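Local coordinates for putative Lipoprotein (Shewanella oneidensis, PDB 3U24) that is of unknown function but binds zinc and calcium ions and belongs to the DUF885 family, grouped with the peptidase MA clan, at residues Leu205-Thr208 against Arg209-Ala213; Pro41-Ala44 against Leu45-Lys49. All blocks are in the same frame, centred on the assembly; numbering follows the deposited sequence.

Contact 1: residues Leu205-Thr208 against Arg209-Ala213; sequences LFKT and RFDIA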
# COMPACT_ATOMS: atom_id res chain seq x y z
N LEU A 205 -28.20 21.29 -18.88
CA LEU A 205 -27.07 20.67 -19.54
C LEU A 205 -26.56 19.47 -18.71
O LEU A 205 -26.16 18.41 -19.26
CB LEU A 205 -25.95 21.67 -19.68
CG LEU A 205 -24.68 21.18 -20.40
CD1 LEU A 205 -25.01 20.61 -21.80
CD2 LEU A 205 -23.60 22.28 -20.44
N PHE A 206 -26.56 19.65 -17.40
CA PHE A 206 -26.11 18.61 -16.50
C PHE A 206 -26.97 17.37 -16.69
O PHE A 206 -26.46 16.26 -16.78
CB PHE A 206 -26.16 19.08 -15.04
CG PHE A 206 -25.37 18.21 -14.10
CD1 PHE A 206 -25.82 16.95 -13.76
CD2 PHE A 206 -24.16 18.64 -13.59
CE1 PHE A 206 -25.09 16.12 -12.92
CE2 PHE A 206 -23.41 17.80 -12.77
CZ PHE A 206 -23.90 16.54 -12.42
N LYS A 207 -28.28 17.57 -16.77
CA LYS A 207 -29.20 16.44 -16.89
C LYS A 207 -28.99 15.70 -18.24
O LYS A 207 -28.89 14.47 -18.29
CB LYS A 207 -30.65 16.92 -16.74
CG LYS A 207 -31.70 15.82 -16.73
CD LYS A 207 -31.40 14.67 -15.71
CE LYS A 207 -32.48 13.56 -15.67
NZ LYS A 207 -31.97 12.27 -15.07
N THR A 208 -28.92 16.48 -19.31
CA THR A 208 -28.63 15.95 -20.63
C THR A 208 -27.32 15.13 -20.56
O THR A 208 -27.29 13.97 -20.93
CB THR A 208 -28.54 17.10 -21.67
OG1 THR A 208 -29.79 17.83 -21.71
CG2 THR A 208 -28.15 16.57 -23.09
N ARG A 209 -26.24 15.71 -20.05
CA ARG A 209 -24.99 14.96 -20.02
C ARG A 209 -25.05 13.74 -19.11
O ARG A 209 -24.42 12.74 -19.42
CB ARG A 209 -23.83 15.84 -19.60
CG ARG A 209 -23.39 16.74 -20.71
CD ARG A 209 -22.04 17.37 -20.41
NE ARG A 209 -21.75 18.29 -21.48
CZ ARG A 209 -21.04 19.40 -21.37
NH1 ARG A 209 -20.47 19.75 -20.20
NH2 ARG A 209 -20.88 20.17 -22.44
N PHE A 210 -25.83 13.82 -18.04
CA PHE A 210 -25.90 12.73 -17.05
C PHE A 210 -26.64 11.53 -17.65
O PHE A 210 -26.30 10.37 -17.37
CB PHE A 210 -26.60 13.23 -15.81
CG PHE A 210 -26.82 12.20 -14.73
CD1 PHE A 210 -27.88 11.34 -14.78
CD2 PHE A 210 -26.01 12.19 -13.59
CE1 PHE A 210 -28.10 10.42 -13.75
CE2 PHE A 210 -26.25 11.28 -12.56
CZ PHE A 210 -27.29 10.39 -12.65
N ASP A 211 -27.66 11.81 -18.45
CA ASP A 211 -28.40 10.75 -19.09
C ASP A 211 -27.50 10.12 -20.16
O ASP A 211 -27.41 8.90 -20.28
CB ASP A 211 -29.66 11.28 -19.77
CG ASP A 211 -30.71 11.79 -18.80
OD1 ASP A 211 -30.72 11.43 -17.59
OD2 ASP A 211 -31.56 12.57 -19.30
N ILE A 212 -26.82 10.94 -20.95
CA ILE A 212 -25.87 10.36 -21.91
C ILE A 212 -24.80 9.51 -21.16
O ILE A 212 -24.47 8.41 -21.60
CB ILE A 212 -25.22 11.43 -22.78
CG1 ILE A 212 -26.25 12.02 -23.74
CG2 ILE A 212 -24.04 10.87 -23.57
CD1 ILE A 212 -25.76 13.32 -24.37
N ALA A 213 -24.31 10.00 -20.02
CA ALA A 213 -23.25 9.28 -19.29
C ALA A 213 -23.74 7.95 -18.75
O ALA A 213 -23.04 6.96 -18.90
CB ALA A 213 -22.67 10.12 -18.15

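Contact 2: residues Pro41-Ala44 against Leu45-Lys49; sequences PTWA and LYSGK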
# COMPACT_ATOMS: atom_id res chain seq x y z
N PRO A 41 -4.03 15.46 -15.65
CA PRO A 41 -4.64 16.18 -14.54
C PRO A 41 -5.42 15.31 -13.56
O PRO A 41 -5.67 15.75 -12.44
CB PRO A 41 -5.56 17.22 -15.24
CG PRO A 41 -5.64 16.77 -16.67
CD PRO A 41 -4.35 16.05 -16.94
N THR A 42 -5.80 14.10 -13.93
CA THR A 42 -6.42 13.19 -12.96
C THR A 42 -5.41 12.71 -11.89
O THR A 42 -5.70 12.69 -10.68
CB THR A 42 -7.08 12.01 -13.67
OG1 THR A 42 -8.09 12.55 -14.53
CG2 THR A 42 -7.71 10.99 -12.68
N TRP A 43 -4.20 12.39 -12.33
CA TRP A 43 -3.14 12.09 -11.39
C TRP A 43 -2.93 13.25 -10.43
O TRP A 43 -2.76 13.08 -9.21
CB TRP A 43 -1.89 11.81 -12.17
CG TRP A 43 -0.83 11.01 -11.46
CD1 TRP A 43 -0.63 10.82 -10.08
CD2 TRP A 43 0.29 10.32 -12.11
NE1 TRP A 43 0.50 10.04 -9.84
CE2 TRP A 43 1.09 9.71 -11.03
CE3 TRP A 43 0.69 10.15 -13.42
CZ2 TRP A 43 2.23 8.96 -11.31
CZ3 TRP A 43 1.83 9.38 -13.68
CH2 TRP A 43 2.58 8.81 -12.65
N ALA A 44 -2.98 14.46 -10.97
CA ALA A 44 -2.85 15.64 -10.14
C ALA A 44 -3.98 15.68 -9.08
O ALA A 44 -3.75 15.90 -7.88
CB ALA A 44 -2.87 16.90 -10.99
N LEU A 45 -5.21 15.48 -9.56
CA LEU A 45 -6.40 15.44 -8.74
C LEU A 45 -6.23 14.43 -7.60
O LEU A 45 -6.43 14.78 -6.47
CB LEU A 45 -7.63 15.05 -9.61
CG LEU A 45 -8.97 14.77 -8.94
CD1 LEU A 45 -9.42 15.95 -8.09
CD2 LEU A 45 -10.00 14.38 -10.03
N TYR A 46 -5.83 13.21 -7.91
CA TYR A 46 -5.60 12.23 -6.88
C TYR A 46 -4.50 12.63 -5.94
O TYR A 46 -4.55 12.24 -4.79
CB TYR A 46 -5.27 10.88 -7.47
CG TYR A 46 -6.47 10.04 -7.87
CD1 TYR A 46 -7.06 10.18 -9.11
CD2 TYR A 46 -7.02 9.09 -7.00
CE1 TYR A 46 -8.14 9.39 -9.49
CE2 TYR A 46 -8.13 8.31 -7.39
CZ TYR A 46 -8.66 8.47 -8.65
OH TYR A 46 -9.74 7.74 -9.09
N SER A 47 -3.53 13.44 -6.39
CA SER A 47 -2.45 13.89 -5.52
C SER A 47 -2.84 15.10 -4.69
O SER A 47 -2.11 15.52 -3.78
CB SER A 47 -1.22 14.21 -6.37
OG SER A 47 -0.85 13.03 -7.08
N GLY A 48 -4.00 15.67 -4.99
CA GLY A 48 -4.53 16.75 -4.18
C GLY A 48 -4.34 18.08 -4.84
O GLY A 48 -4.53 19.12 -4.19
N LYS A 49 -3.98 18.10 -6.12
CA LYS A 49 -3.87 19.38 -6.82
C LYS A 49 -4.83 19.41 -8.01
O LYS A 49 -4.75 18.60 -8.95
CB LYS A 49 -2.43 19.65 -7.29
CG LYS A 49 -2.18 21.13 -7.55
CD LYS A 49 -0.86 21.41 -8.23
CE LYS A 49 -0.77 22.87 -8.68
NZ LYS A 49 -1.13 23.81 -7.59

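Contact 1: residues Leu205-Thr208 against Arg209-Ala213
Two turns near the start of the long helix 200-234 pair Lys207 with Asp211, one turn on, as an i to i+4 salt bridge. The ammonium NZ of Lys207 lies 2.9 Å from OD1 of Asp211 and uses the syn lone pair of that oxygen. A bend at the CB-CG bond (chi2 52°) turns the lysine chain along the helix, and its CD and CE also run past the carboxylate. The backbone repeats the same spacing: Asp211 N donates to Lys207 O at 2.9 Å, and Ile212 N to Thr208 O almost straight (175°).

The helix is amphipathic here. On its buried side Phe206 and Phe210 meet obliquely, CE1 of Phe206 4.1 Å from CD2 of Phe210, and both rings pack on Met149 and helix 187-195. At the border of that side Leu205 lies over one face of the Arg209 guanidinium, with CD2 of Leu205 4.0 Å from CZ of Arg209 and displaced toward the rim of the group. The extended arginine chain carries NH1 to a hydrogen bond with the carbonyl oxygen of Leu146, which ties this helix to the end of helix 138-148.

Contact 2: residues Pro41-Ala44 against Leu45-Lys49
Trp43 O takes two hydrogen bonds from Ser47, one from the backbone N and one from the side-chain hydroxyl, each 2.9 Å long. The N and OG of Ser47 reach Trp43 O from opposite faces of its carbonyl plane, so that the last turn of the helix is gripped by a side chain as well as by the backbone. The hydroxyl gets there because OG stands beside the serine's own N (chi1 -59°), and this also brings Ser47 OG to 3.7 Å from Trp43 CD1.

On another side of the helix Thr42 and Tyr46 run alongside each other. The methyl CG2 of Thr42 touches the tyrosine ring at CE1, 3.6 Å away, while Thr42 O lies in the plane of that ring at its edge, 3.3 Å from Tyr46 CD1. The same carbonyl accepts a straight bond from Tyr46 N (169°). Thr42 OG1 is hydrogen-bonded to Glu57 OE1 and Arg148 NH2, which hold the threonine from outside the helix.

Further out, Trp43 and Ala44 pack against helix 25-39, the indole meeting the ring of Trp37. Leu45 packs on His50 and on helix 124-131.

The chain then leaves the helix. Lys49 N donates to Ala44 O at 2.8 Å, approaching from above the carbonyl plane, and Gly48 N donates to Leu45 O at 3.0 Å. Gly48 has positive phi (103°), a backbone conformation that glycine takes up readily. This is a Schellman motif, the glycine-containing C-terminal close of a short helix, and it hands the chain directly to His50, which with Glu133 binds a zinc ion.

Overall arrangement
Contact 2 comes first along the chain, in the short helix 41-47, and contact 1 follows much later, in the first half of the long helix 200-234. Their centres are 24 Å apart and their nearest atoms about 14 Å, without touching, although both lie on the same side of the chain's centre. Contact 1 is the more peripheral, about 36 Å from that centre against 18 Å for contact 2. Helix 138-148 lies between them in sequence and has side chains touching both: Leu146 meets residues 205-213, and Arg148 bonds Thr42. Contact 2 adjoins the zinc site of His50 and Glu133, whereas contact 1 is packing within the largely helical DUF885 region, away from the annotated metal sites.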